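Local atomic coordinates of uncharacterized protein (Porphyromonas gingivalis, PDB entry 2QSV), a protein that is of unknown function, perhaps linked to cysteine peptidases, and has a C-terminal part built of two immunoglobulin-like beta-sandwich domains. Residues V83-S88 with G92-D97; M100-L105 with T156-A161; I142-V145 with P149-L152; L48-F53 with E59-N64. One frame throughout, in Å; residues are numbered along the deposited sequence. Where two conformers were deposited one is given.

Contact 1 (V83-S88 with G92-D97); sequences VLEVTS and GKKAVD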
loop_
_atom_site.group_PDB
_atom_site.type_symbol
_atom_site.label_atom_id
_atom_site.label_comp_id
_atom_site.label_asym_id
_atom_site.label_seq_id
_atom_site.Cartn_x
_atom_site.Cartn_y
_atom_site.Cartn_z
ATOM N N VAL A 83 3.976 -3.996 14.547
ATOM C CA VAL A 83 3.889 -3.172 15.769
ATOM C C VAL A 83 5.090 -3.401 16.701
ATOM O O VAL A 83 5.342 -4.514 17.163
ATOM C CB VAL A 83 2.521 -3.324 16.500
ATOM C CG1 VAL A 83 2.395 -2.271 17.633
ATOM C CG2 VAL A 83 1.371 -3.157 15.497
ATOM N N LEU A 84 5.821 -2.322 16.960
ATOM C CA LEU A 84 7.015 -2.381 17.819
ATOM C C LEU A 84 6.816 -1.747 19.194
ATOM O O LEU A 84 6.537 -0.562 19.305
ATOM C CB LEU A 84 8.206 -1.722 17.120
ATOM C CG LEU A 84 8.542 -2.360 15.772
ATOM C CD1 LEU A 84 9.600 -1.514 15.103
ATOM C CD2 LEU A 84 8.978 -3.824 15.913
ATOM N N GLU A 85 6.963 -2.566 20.224
ATOM C CA GLU A 85 6.863 -2.109 21.607
ATOM C C GLU A 85 8.245 -2.039 22.258
ATOM O O GLU A 85 8.933 -3.047 22.412
ATOM C CB GLU A 85 5.952 -3.016 22.420
ATOM C CG GLU A 85 5.888 -2.629 23.885
ATOM C CD GLU A 85 5.233 -3.701 24.717
ATOM O OE1 GLU A 85 3.994 -3.612 24.915
ATOM O OE2 GLU A 85 5.960 -4.648 25.142
ATOM N N VAL A 86 8.633 -0.832 22.637
ATOM C CA VAL A 86 9.948 -0.583 23.209
ATOM C C VAL A 86 9.862 -0.238 24.706
ATOM O O VAL A 86 9.080 0.647 25.109
ATOM C CB VAL A 86 10.618 0.536 22.417
ATOM C CG1 VAL A 86 11.548 1.346 23.274
ATOM C CG2 VAL A 86 11.323 -0.070 21.218
ATOM N N THR A 87 10.640 -0.954 25.523
ATOM C CA THR A 87 10.745 -0.670 26.958
ATOM C C THR A 87 12.198 -0.471 27.383
ATOM O O THR A 87 13.034 -1.360 27.212
ATOM C CB THR A 87 10.081 -1.756 27.837
ATOM O OG1 THR A 87 10.906 -2.928 27.896
ATOM C CG2 THR A 87 8.717 -2.126 27.298
ATOM N N SER A 88 12.476 0.719 27.919
ATOM C CA SER A 88 13.798 1.108 28.439
ATOM C C SER A 88 13.905 0.721 29.920
ATOM O O SER A 88 13.344 1.417 30.772
ATOM C CB SER A 88 13.998 2.629 28.257
ATOM O OG SER A 88 14.902 3.171 29.209
ATOM N N GLY A 92 12.363 5.021 32.363
ATOM C CA GLY A 92 10.944 5.032 31.994
ATOM C C GLY A 92 10.612 3.665 31.439
ATOM O O GLY A 92 11.333 2.682 31.716
ATOM N N LYS A 93 9.512 3.562 30.704
ATOM C CA LYS A 93 9.200 2.283 30.067
ATOM C C LYS A 93 8.945 2.448 28.561
ATOM O O LYS A 93 9.895 2.357 27.770
ATOM C CB LYS A 93 8.084 1.521 30.837
ATOM C CG LYS A 93 7.604 0.178 30.184
ATOM C CD LYS A 93 7.460 -0.972 31.207
ATOM C CE LYS A 93 8.798 -1.763 31.327
ATOM N NZ LYS A 93 8.883 -2.715 32.506
ATOM N N LYS A 94 7.705 2.814 28.203
ATOM C CA LYS A 94 7.111 2.474 26.919
ATOM C C LYS A 94 7.058 3.561 25.852
ATOM O O LYS A 94 6.674 4.703 26.093
ATOM C CB LYS A 94 5.680 1.976 27.131
ATOM C CG LYS A 94 5.546 0.716 27.928
ATOM C CD LYS A 94 5.579 -0.488 27.032
ATOM C CE LYS A 94 4.216 -1.010 26.838
ATOM N NZ LYS A 94 3.873 -1.850 27.998
ATOM N N ALA A 95 7.420 3.158 24.644
ATOM C CA ALA A 95 6.933 3.784 23.433
ATOM C C ALA A 95 6.464 2.643 22.514
ATOM O O ALA A 95 7.056 1.564 22.464
ATOM C CB ALA A 95 8.008 4.606 22.784
ATOM N N VAL A 96 5.358 2.869 21.822
ATOM C CA VAL A 96 4.843 1.911 20.843
ATOM C C VAL A 96 4.811 2.601 19.492
ATOM O O VAL A 96 4.320 3.735 19.362
ATOM C CB VAL A 96 3.419 1.381 21.210
ATOM C CG1 VAL A 96 2.803 0.589 20.045
ATOM C CG2 VAL A 96 3.464 0.538 22.463
ATOM N N ASP A 97 5.356 1.927 18.490
ATOM C CA ASP A 97 5.289 2.438 17.130
ATOM C C ASP A 97 5.093 1.344 16.096
ATOM O O ASP A 97 5.385 0.181 16.346
ATOM C CB ASP A 97 6.500 3.316 16.811
ATOM C CG ASP A 97 6.117 4.793 16.701
ATOM O OD1 ASP A 97 5.389 5.127 15.711
ATOM O OD2 ASP A 97 6.516 5.603 17.599
#
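Val86 O is held by two groups of the facing strand. Ala95 N donates to Val86 O at 3.0 Å, and the CA-H of Lys94 approaches Val86 O with CA at 3.2 Å. The bond is returned by Val86 N, which donates to Ala95 O. The pair Leu84 and Asp97 repeats this scheme, with Asp97 N 2.9 Å from Leu84 O. Glu85 with Val96 and Thr87 with Lys94 are the non-hydrogen-bonded pairs between and beyond them. Past the last of these, Ser88 N still reaches Lys93 O at 3.1 Å.

Glu85, Thr87, Lys94 and Val96 share one face of the sheet. Glu85 is extended through CG, which stands anti to the backbone N (chi1 176°). This carries its carboxylate diagonally to Lys94, not to its direct partner Val96. Lys94 folds over to meet it, and OE1 of Glu85 lies 3.6 Å from NZ of Lys94 in a salt bridge. On the way, CD of Lys94 packs on CG2 of Thr87 at 3.5 Å. Lys93 runs alongside Thr87, with CE of Lys93 3.7 Å from CB of Thr87. At the other end CG1 of Val83 meets CG1 of Val96 at 3.8 Å.

Leu84 and Val86 point to the opposite face and touch Leu3 of the second sheet. The strands run antiparallel at 167° and are joined by a short connection that includes Thr91. This is a beta hairpin at one end of an immunoglobulin-like sandwich.

Contact 2 (M100-L105 with T156-A161); sequences MVSLPL and TTRNPA. With NA (sodium ion), chain C.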
loop_
_atom_site.group_PDB
_atom_site.type_symbol
_atom_site.label_atom_id
_atom_site.label_comp_id
_atom_site.label_asym_id
_atom_site.label_seq_id
_atom_site.Cartn_x
_atom_site.Cartn_y
_atom_site.Cartn_z
HETATM N N MSE A 100 4.197 0.410 8.571
HETATM C CA MSE A 100 3.200 -0.149 7.656
HETATM C C MSE A 100 3.861 -1.065 6.635
HETATM O O MSE A 100 4.810 -0.677 5.967
HETATM C CB MSE A 100 2.404 0.944 6.948
HETATM C CG MSE A 100 1.111 0.425 6.252
HETATM SE SE MSE A 100 -0.260 -0.298 7.485
HETATM C CE MSE A 100 -0.357 1.141 8.821
ATOM N N VAL A 101 3.364 -2.291 6.536
ATOM C CA VAL A 101 3.849 -3.245 5.580
ATOM C C VAL A 101 2.773 -3.415 4.478
ATOM O O VAL A 101 1.609 -3.721 4.772
ATOM C CB VAL A 101 4.177 -4.578 6.286
ATOM C CG1 VAL A 101 4.848 -5.554 5.345
ATOM C CG2 VAL A 101 5.042 -4.349 7.577
ATOM N N SER A 102 3.167 -3.220 3.218
ATOM C CA SER A 102 2.264 -3.313 2.062
ATOM C C SER A 102 2.607 -4.461 1.138
ATOM O O SER A 102 3.787 -4.780 0.898
ATOM C CB SER A 102 2.246 -2.015 1.257
ATOM O OG SER A 102 1.600 -1.007 2.006
ATOM N N LEU A 103 1.556 -5.098 0.638
ATOM C CA LEU A 103 1.662 -6.196 -0.304
ATOM C C LEU A 103 0.684 -5.964 -1.463
ATOM O O LEU A 103 -0.538 -5.922 -1.238
ATOM C CB LEU A 103 1.328 -7.538 0.394
ATOM C CG LEU A 103 1.223 -8.808 -0.472
ATOM C CD1 LEU A 103 2.557 -9.093 -1.197
ATOM C CD2 LEU A 103 0.773 -9.991 0.390
ATOM N N PRO A 104 1.217 -5.803 -2.696
ATOM C CA PRO A 104 0.395 -5.878 -3.920
ATOM C C PRO A 104 0.181 -7.324 -4.330
ATOM O O PRO A 104 0.992 -7.887 -5.051
ATOM C CB PRO A 104 1.232 -5.111 -4.990
ATOM C CG PRO A 104 2.567 -4.631 -4.221
ATOM C CD PRO A 104 2.643 -5.537 -2.998
ATOM N N LEU A 105 -0.906 -7.929 -3.845
ATOM C CA LEU A 105 -1.173 -9.338 -4.069
ATOM C C LEU A 105 -2.043 -9.452 -5.329
ATOM O O LEU A 105 -3.138 -8.845 -5.407
ATOM C CB LEU A 105 -1.856 -9.976 -2.842
ATOM C CG LEU A 105 -2.161 -11.474 -2.976
ATOM C CD1 LEU A 105 -0.897 -12.343 -3.155
ATOM C CD2 LEU A 105 -3.032 -12.031 -1.807
ATOM N N THR A 156 -6.548 2.046 -4.487
ATOM C CA THR A 156 -5.983 2.705 -3.318
ATOM C C THR A 156 -5.255 4.031 -3.650
ATOM O O THR A 156 -4.661 4.199 -4.732
ATOM C CB THR A 156 -5.108 1.741 -2.460
ATOM O OG1 THR A 156 -4.203 1.039 -3.289
ATOM C CG2 THR A 156 -5.972 0.682 -1.670
ATOM N N THR A 157 -5.375 4.977 -2.729
ATOM C CA THR A 157 -4.633 6.218 -2.794
ATOM C C THR A 157 -3.784 6.381 -1.484
ATOM O O THR A 157 -4.184 5.923 -0.392
ATOM C CB THR A 157 -5.575 7.437 -3.065
ATOM O OG1 THR A 157 -6.575 7.490 -2.055
ATOM C CG2 THR A 157 -6.296 7.315 -4.456
ATOM N N ARG A 158 -2.625 6.990 -1.596
ATOM C CA ARG A 158 -1.799 7.256 -0.405
ATOM C C ARG A 158 -1.885 8.750 0.007
ATOM O O ARG A 158 -1.809 9.082 1.176
ATOM C CB ARG A 158 -0.323 6.847 -0.638
ATOM C CG ARG A 158 -0.076 5.366 -1.021
ATOM C CD ARG A 158 -0.591 4.366 0.018
ATOM N NE ARG A 158 -0.155 2.977 -0.255
ATOM C CZ ARG A 158 -0.814 1.860 0.095
ATOM N NH1 ARG A 158 -1.990 1.934 0.727
ATOM N NH2 ARG A 158 -0.294 0.650 -0.195
ATOM N N ASN A 159 -2.071 9.637 -0.948
ATOM C CA ASN A 159 -2.187 11.049 -0.656
ATOM C C ASN A 159 -3.534 11.393 -0.011
ATOM O O ASN A 159 -4.600 11.023 -0.559
ATOM C CB ASN A 159 -1.941 11.833 -1.947
ATOM C CG ASN A 159 -1.727 13.311 -1.709
ATOM O OD1 ASN A 159 -2.587 14.007 -1.154
ATOM N ND2 ASN A 159 -0.583 13.796 -2.138
ATOM N N PRO A 160 -3.499 12.097 1.168
ATOM C CA PRO A 160 -4.684 12.439 1.922
ATOM C C PRO A 160 -5.605 13.455 1.239
ATOM O O PRO A 160 -6.729 13.612 1.676
ATOM C CB PRO A 160 -4.110 13.032 3.241
ATOM C CG PRO A 160 -2.819 13.610 2.838
ATOM C CD PRO A 160 -2.267 12.601 1.859
ATOM N N ALA A 161 -5.136 14.148 0.212
ATOM C CA ALA A 161 -5.991 15.084 -0.528
ATOM C C ALA A 161 -6.771 14.386 -1.673
ATOM O O ALA A 161 -7.635 14.997 -2.287
ATOM C CB ALA A 161 -5.161 16.221 -1.107
HETATM NA NA NA C . -6.097 9.065 0.259
HETATM O O HOH W 1 -4.865 8.256 2.316
HETATM O O HOH W 2 -7.918 9.775 0.993
HETATM O O HOH W 3 -7.861 7.172 0.314
#
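The guanidinium of Arg158 meets the hydroxyl of Ser102 obliquely, with NH2 of Arg158 3.3 Å from OG of Ser102. The angle is too poor for a hydrogen bond. Both groups turn instead to Asp79, whose OD1 forms a salt bridge with Arg158 NH2 and a hydrogen bond with Ser102 OG. The carboxylate thus holds the serine and the arginine together. Arg158 reaches it by a bend at chi2 (-59°), after which the chain runs out straight. A sulfate, probably picked up from the crystallisation medium, also lies about 4 Å from the Arg158 side chain.

The second flat group is the amide of Asn159. Its OD1 accepts from Ala161 N at 2.9 Å, in the carbonyl plane, and closes an Asx turn.

This turn stands beside a sodium ion. The sodium is bound by Asn159 O at 2.6 Å and by Thr157 OG1 at 2.8 Å. Leu162 O and three waters complete six ligands; water 1 lies 2.5 Å from the sodium. Thr157 and Asn159 both bind the ion, while Arg158 between them reaches across to the other domain.

The direct contact is slight, 52 Å² in all. It joins two domains: Ser102 lies on strand 94-105 of the first, flanked by strands 76-87 and 9-11, and Arg158 lies near the C-terminal end of strand 150-157 of the second. Arg158 also packs on Met77 and Arg9, and Pro104 touches Ile203 of strand 195-204.

Contact 3 (I142-V145 with P149-L152); sequences IRNV and PLRL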
loop_
_atom_site.group_PDB
_atom_site.type_symbol
_atom_site.label_atom_id
_atom_site.label_comp_id
_atom_site.label_asym_id
_atom_site.label_seq_id
_atom_site.Cartn_x
_atom_site.Cartn_y
_atom_site.Cartn_z
ATOM N N ILE A 142 -13.278 3.508 -16.951
ATOM C CA ILE A 142 -12.513 2.318 -17.006
ATOM C C ILE A 142 -13.230 1.308 -17.889
ATOM O O ILE A 142 -14.346 0.919 -17.592
ATOM C CB ILE A 142 -12.310 1.722 -15.605
ATOM C CG1 ILE A 142 -11.439 2.660 -14.721
ATOM C CG2 ILE A 142 -11.750 0.292 -15.743
ATOM C CD1 ILE A 142 -11.256 2.098 -13.266
ATOM N N ARG A 143 -12.517 0.802 -18.880
ATOM C CA ARG A 143 -13.121 -0.003 -19.879
ATOM C C ARG A 143 -12.565 -1.425 -19.814
ATOM O O ARG A 143 -11.350 -1.614 -19.634
ATOM C CB ARG A 143 -12.780 0.633 -21.206
ATOM C CG ARG A 143 -13.807 0.439 -22.225
ATOM C CD ARG A 143 -13.423 1.116 -23.507
ATOM N NE ARG A 143 -13.678 0.187 -24.598
ATOM C CZ ARG A 143 -13.482 0.445 -25.886
ATOM N NH1 ARG A 143 -12.997 1.630 -26.255
ATOM N NH2 ARG A 143 -13.716 -0.502 -26.802
ATOM N N ASN A 144 -13.445 -2.421 -19.956
ATOM C CA ASN A 144 -13.001 -3.807 -20.157
ATOM C C ASN A 144 -13.042 -4.199 -21.616
ATOM O O ASN A 144 -14.134 -4.248 -22.276
ATOM C CB ASN A 144 -13.806 -4.808 -19.253
ATOM C CG ASN A 144 -13.390 -6.270 -19.477
ATOM O OD1 ASN A 144 -12.277 -6.544 -19.924
ATOM N ND2 ASN A 144 -14.260 -7.212 -19.124
ATOM N N VAL A 145 -11.859 -4.502 -22.169
ATOM C CA VAL A 145 -11.778 -4.913 -23.549
ATOM C C VAL A 145 -11.377 -6.362 -23.612
ATOM O O VAL A 145 -11.083 -6.846 -24.668
ATOM C CB VAL A 145 -10.899 -3.981 -24.480
ATOM C CG1 VAL A 145 -11.460 -2.574 -24.518
ATOM C CG2 VAL A 145 -9.393 -3.996 -24.056
ATOM N N PRO A 149 -14.679 -11.181 -17.400
ATOM C CA PRO A 149 -15.036 -10.045 -16.544
ATOM C C PRO A 149 -13.740 -9.435 -15.956
ATOM O O PRO A 149 -12.839 -10.157 -15.507
ATOM C CB PRO A 149 -15.892 -10.675 -15.419
ATOM C CG PRO A 149 -15.586 -12.120 -15.438
ATOM C CD PRO A 149 -15.013 -12.487 -16.783
ATOM N N LEU A 150 -13.665 -8.118 -16.010
ATOM C CA LEU A 150 -12.586 -7.363 -15.391
ATOM C C LEU A 150 -12.975 -7.108 -13.959
ATOM O O LEU A 150 -14.058 -6.540 -13.702
ATOM C CB LEU A 150 -12.393 -6.045 -16.125
ATOM C CG LEU A 150 -11.358 -5.033 -15.561
ATOM C CD1 LEU A 150 -9.917 -5.585 -15.672
ATOM C CD2 LEU A 150 -11.501 -3.673 -16.326
ATOM N N ARG A 151 -12.130 -7.556 -13.025
ATOM C CA ARG A 151 -12.350 -7.375 -11.610
ATOM C C ARG A 151 -11.361 -6.383 -11.003
ATOM O O ARG A 151 -10.157 -6.501 -11.262
ATOM C CB ARG A 151 -12.180 -8.723 -10.910
ATOM C CG ARG A 151 -13.221 -9.772 -11.365
ATOM C CD ARG A 151 -12.933 -11.132 -10.705
ATOM N NE ARG A 151 -13.621 -12.187 -11.443
ATOM C CZ ARG A 151 -14.943 -12.361 -11.429
ATOM N NH1 ARG A 151 -15.721 -11.551 -10.715
ATOM N NH2 ARG A 151 -15.503 -13.337 -12.136
ATOM N N LEU A 152 -11.866 -5.430 -10.231
ATOM C CA LEU A 152 -11.035 -4.420 -9.594
ATOM C C LEU A 152 -10.898 -4.857 -8.160
ATOM O O LEU A 152 -11.810 -4.646 -7.357
ATOM C CB LEU A 152 -11.657 -3.014 -9.688
ATOM C CG LEU A 152 -12.106 -2.486 -11.037
ATOM C CD1 LEU A 152 -12.613 -1.025 -10.950
ATOM C CD2 LEU A 152 -11.064 -2.645 -12.158
#
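Leu150, Asn144 and Ile142 make most of this contact. The side chains of Leu150 and Asn144 pass one another, each heading for the other's strand. CB of Leu150 sits over one face of the Asn144 amide, 3.5 Å from CG of Asn144. ND2 of Asn144 comes within 3.3 Å of Leu150 N, but both are donors.

The amide is buried; its partners are backbone atoms elsewhere. ND2 donates to Gly148 O and Ile171 O, and OD1 accepts from Gly146 N and Val119 N. CG stands anti to the backbone N (chi1 178°), which sends the amide across toward Leu150.

Ile142 meets Leu150 at about a right angle, with CG2 of Ile142 4.0 Å from CD2 of Leu150. Its other branch ends in CD1, which faces CD1 of Leu152 tip to tip at 4.1 Å. Met120 packs on all three of these apolar residues.

The axes of 142-144 and 150-152, strands of the two facing sheets of the second domain, come no nearer than 8.5 Å. Side chains therefore make the contact, without backbone bonds. Apolar packing joins the sheets, while the fully bonded amide links the turn at Gly146 and Gly148 to Val119 and strand 170-171.

Contact 4 (L48-F53 with E59-N64); sequences LDDRAF and EPRELN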
loop_
_atom_site.group_PDB
_atom_site.type_symbol
_atom_site.label_atom_id
_atom_site.label_comp_id
_atom_site.label_asym_id
_atom_site.label_seq_id
_atom_site.Cartn_x
_atom_site.Cartn_y
_atom_site.Cartn_z
ATOM N N LEU A 48 8.032 -13.875 10.890
ATOM C CA LEU A 48 9.207 -13.378 11.596
ATOM C C LEU A 48 9.488 -14.207 12.868
ATOM O O LEU A 48 8.660 -14.267 13.779
ATOM C CB LEU A 48 9.049 -11.898 11.946
ATOM C CG LEU A 48 10.239 -11.146 12.560
ATOM C CD1 LEU A 48 11.317 -10.902 11.517
ATOM C CD2 LEU A 48 9.787 -9.817 13.188
ATOM N N ASP A 49 10.659 -14.844 12.919
ATOM C CA ASP A 49 11.095 -15.540 14.139
ATOM C C ASP A 49 11.826 -14.591 15.095
ATOM O O ASP A 49 11.704 -14.724 16.307
ATOM C CB ASP A 49 11.894 -16.800 13.806
ATOM C CG ASP A 49 11.042 -17.849 13.089
ATOM O OD1 ASP A 49 11.554 -18.494 12.151
ATOM O OD2 ASP A 49 9.848 -18.014 13.453
ATOM N N ASP A 50 12.525 -13.599 14.555
ATOM C CA ASP A 50 13.137 -12.559 15.378
ATOM C C ASP A 50 12.077 -11.630 15.998
ATOM O O ASP A 50 11.906 -10.486 15.552
ATOM C CB ASP A 50 14.129 -11.749 14.539
ATOM C CG ASP A 50 15.282 -11.194 15.360
ATOM O OD1 ASP A 50 15.423 -11.590 16.547
ATOM O OD2 ASP A 50 16.063 -10.363 14.814
ATOM N N ARG A 51 11.394 -12.115 17.045
ATOM C CA ARG A 51 10.219 -11.421 17.613
ATOM C C ARG A 51 10.382 -10.782 18.989
ATOM O O ARG A 51 9.589 -9.920 19.370
ATOM C CB ARG A 51 9.006 -12.351 17.656
ATOM C CG ARG A 51 8.332 -12.502 16.316
ATOM C CD ARG A 51 6.914 -12.942 16.467
ATOM N NE ARG A 51 6.088 -11.814 16.866
ATOM C CZ ARG A 51 4.771 -11.774 16.741
ATOM N NH1 ARG A 51 4.125 -12.801 16.211
ATOM N NH2 ARG A 51 4.105 -10.704 17.145
ATOM N N ALA A 52 11.374 -11.224 19.753
ATOM C CA ALA A 52 11.581 -10.715 21.115
ATOM C C ALA A 52 13.071 -10.708 21.425
ATOM O O ALA A 52 13.649 -11.732 21.784
ATOM C CB ALA A 52 10.792 -11.548 22.154
ATOM N N PHE A 53 13.687 -9.546 21.262
ATOM C CA PHE A 53 15.127 -9.435 21.372
ATOM C C PHE A 53 15.590 -8.289 22.268
ATOM O O PHE A 53 14.815 -7.363 22.548
ATOM C CB PHE A 53 15.744 -9.280 19.989
ATOM C CG PHE A 53 15.127 -8.198 19.159
ATOM C CD1 PHE A 53 14.002 -8.463 18.369
ATOM C CD2 PHE A 53 15.684 -6.919 19.134
ATOM C CE1 PHE A 53 13.439 -7.474 17.584
ATOM C CE2 PHE A 53 15.130 -5.915 18.341
ATOM C CZ PHE A 53 14.001 -6.198 17.561
ATOM N N GLU A 59 22.829 1.627 16.041
ATOM C CA GLU A 59 21.874 1.198 15.017
ATOM C C GLU A 59 22.146 -0.293 14.660
ATOM O O GLU A 59 22.517 -0.635 13.518
ATOM C CB GLU A 59 21.909 2.142 13.793
ATOM C CG GLU A 59 23.250 2.227 13.053
ATOM C CD GLU A 59 24.190 3.344 13.561
ATOM O OE1 GLU A 59 24.895 3.949 12.702
ATOM O OE2 GLU A 59 24.233 3.625 14.794
ATOM N N PRO A 60 21.967 -1.190 15.666
ATOM C CA PRO A 60 22.587 -2.508 15.638
ATOM C C PRO A 60 21.901 -3.612 14.836
ATOM O O PRO A 60 22.597 -4.271 14.056
ATOM C CB PRO A 60 22.667 -2.906 17.132
ATOM C CG PRO A 60 21.950 -1.826 17.905
ATOM C CD PRO A 60 21.189 -1.007 16.910
ATOM N N ARG A 61 20.593 -3.834 15.019
ATOM C CA ARG A 61 19.939 -5.082 14.528
ATOM C C ARG A 61 19.032 -5.046 13.265
ATOM O O ARG A 61 18.512 -3.986 12.897
ATOM C CB ARG A 61 19.163 -5.739 15.661
ATOM C CG ARG A 61 18.295 -6.856 15.180
ATOM C CD ARG A 61 17.222 -7.161 16.146
ATOM N NE ARG A 61 17.392 -8.519 16.634
ATOM C CZ ARG A 61 18.094 -8.864 17.714
ATOM N NH1 ARG A 61 18.722 -7.952 18.449
ATOM N NH2 ARG A 61 18.187 -10.146 18.049
ATOM N N GLU A 62 18.805 -6.219 12.650
ATOM C CA GLU A 62 17.976 -6.351 11.436
ATOM C C GLU A 62 16.817 -7.335 11.548
ATOM O O GLU A 62 16.967 -8.438 12.100
ATOM C CB GLU A 62 18.829 -6.779 10.246
ATOM C CG GLU A 62 19.844 -5.742 9.809
ATOM C CD GLU A 62 20.714 -6.199 8.633
ATOM O OE1 GLU A 62 20.499 -7.319 8.101
ATOM O OE2 GLU A 62 21.618 -5.428 8.233
ATOM N N LEU A 63 15.676 -6.944 10.988
ATOM C CA LEU A 63 14.516 -7.830 10.926
ATOM C C LEU A 63 14.182 -8.152 9.461
ATOM O O LEU A 63 14.039 -7.244 8.625
ATOM C CB LEU A 63 13.302 -7.229 11.672
ATOM C CG LEU A 63 13.546 -6.588 13.053
ATOM C CD1 LEU A 63 12.298 -5.904 13.599
ATOM C CD2 LEU A 63 14.102 -7.605 14.062
ATOM N N ASN A 64 14.090 -9.447 9.168
ATOM C CA ASN A 64 13.731 -9.922 7.831
ATOM C C ASN A 64 12.347 -10.546 7.844
ATOM O O ASN A 64 12.155 -11.625 8.384
ATOM C CB ASN A 64 14.769 -10.917 7.278
ATOM C CG ASN A 64 16.185 -10.340 7.273
ATOM O OD1 ASN A 64 17.079 -10.871 7.936
ATOM N ND2 ASN A 64 16.381 -9.236 6.566
#
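Arg61 NE donates to Asp50 OD2 at 2.9 Å and 167°, the main bond of a salt bridge. Asp50 OD2 lies in the guanidinium plane and is met on its syn side, with NE somewhat out of the carboxylate plane. A second bond, from Arg61 NH2 to Asp50 OD1, is weak at 3.5 Å. The two flat groups are well twisted against each other, which fits one good bond and one poor one.

The aromatic contact uses the same arginine. CD of Arg61 sits over one face of the Phe53 ring, 3.5 Å from its centroid, as a CH-pi contact. The guanidinium continues over CB of Phe53, with CZ of Arg61 3.3 Å from that CB. Its plane is turned 20° from the ring. A bend at chi3 (-117°) lays the group down in this way. Arg61 is thus gripped at its edge by Asp50 and on one face by Phe53.

Apolar contacts lie further along. CD2 of Leu63 packs obliquely on Phe53, 3.6 Å from CE1. CB of Leu63 is 4.2 Å from CD1 of Leu48, which also touches the backbone of Asn64. The Leu48 side chain also packs on Val39.

Asp50 is the centre of an inverse gamma turn, where the chain passes from strand 46-47 to strand 52-55. Strands 46-47 and 61-67 share one sheet and strand 52-55 edges the other. The chain crosses here from the edge strand of one sheet to the edge strand of the other, as in a beta sandwich of immunoglobulin-like fold.

Overall arrangement
Contacts 1 and 4 belong to the first domain, with centres about 15 Å apart and nearest atoms about 5 Å apart. Contact 3 belongs to the second domain, about 46 Å from contact 1 and 42 Å from contact 4, centre to centre. Contact 2 lies between, near the middle of the chain, about 25 Å from contact 1 and 21 Å from contact 3. It shares strand 94-105 with contact 1 and strand 150-157 with contact 3, so one strand leads from contact 1 and another from contact 3 to the domain interface. Along the chain, contact 3 falls between the two segments of contact 2. The sodium ion sits at contact 2, on the second-domain side.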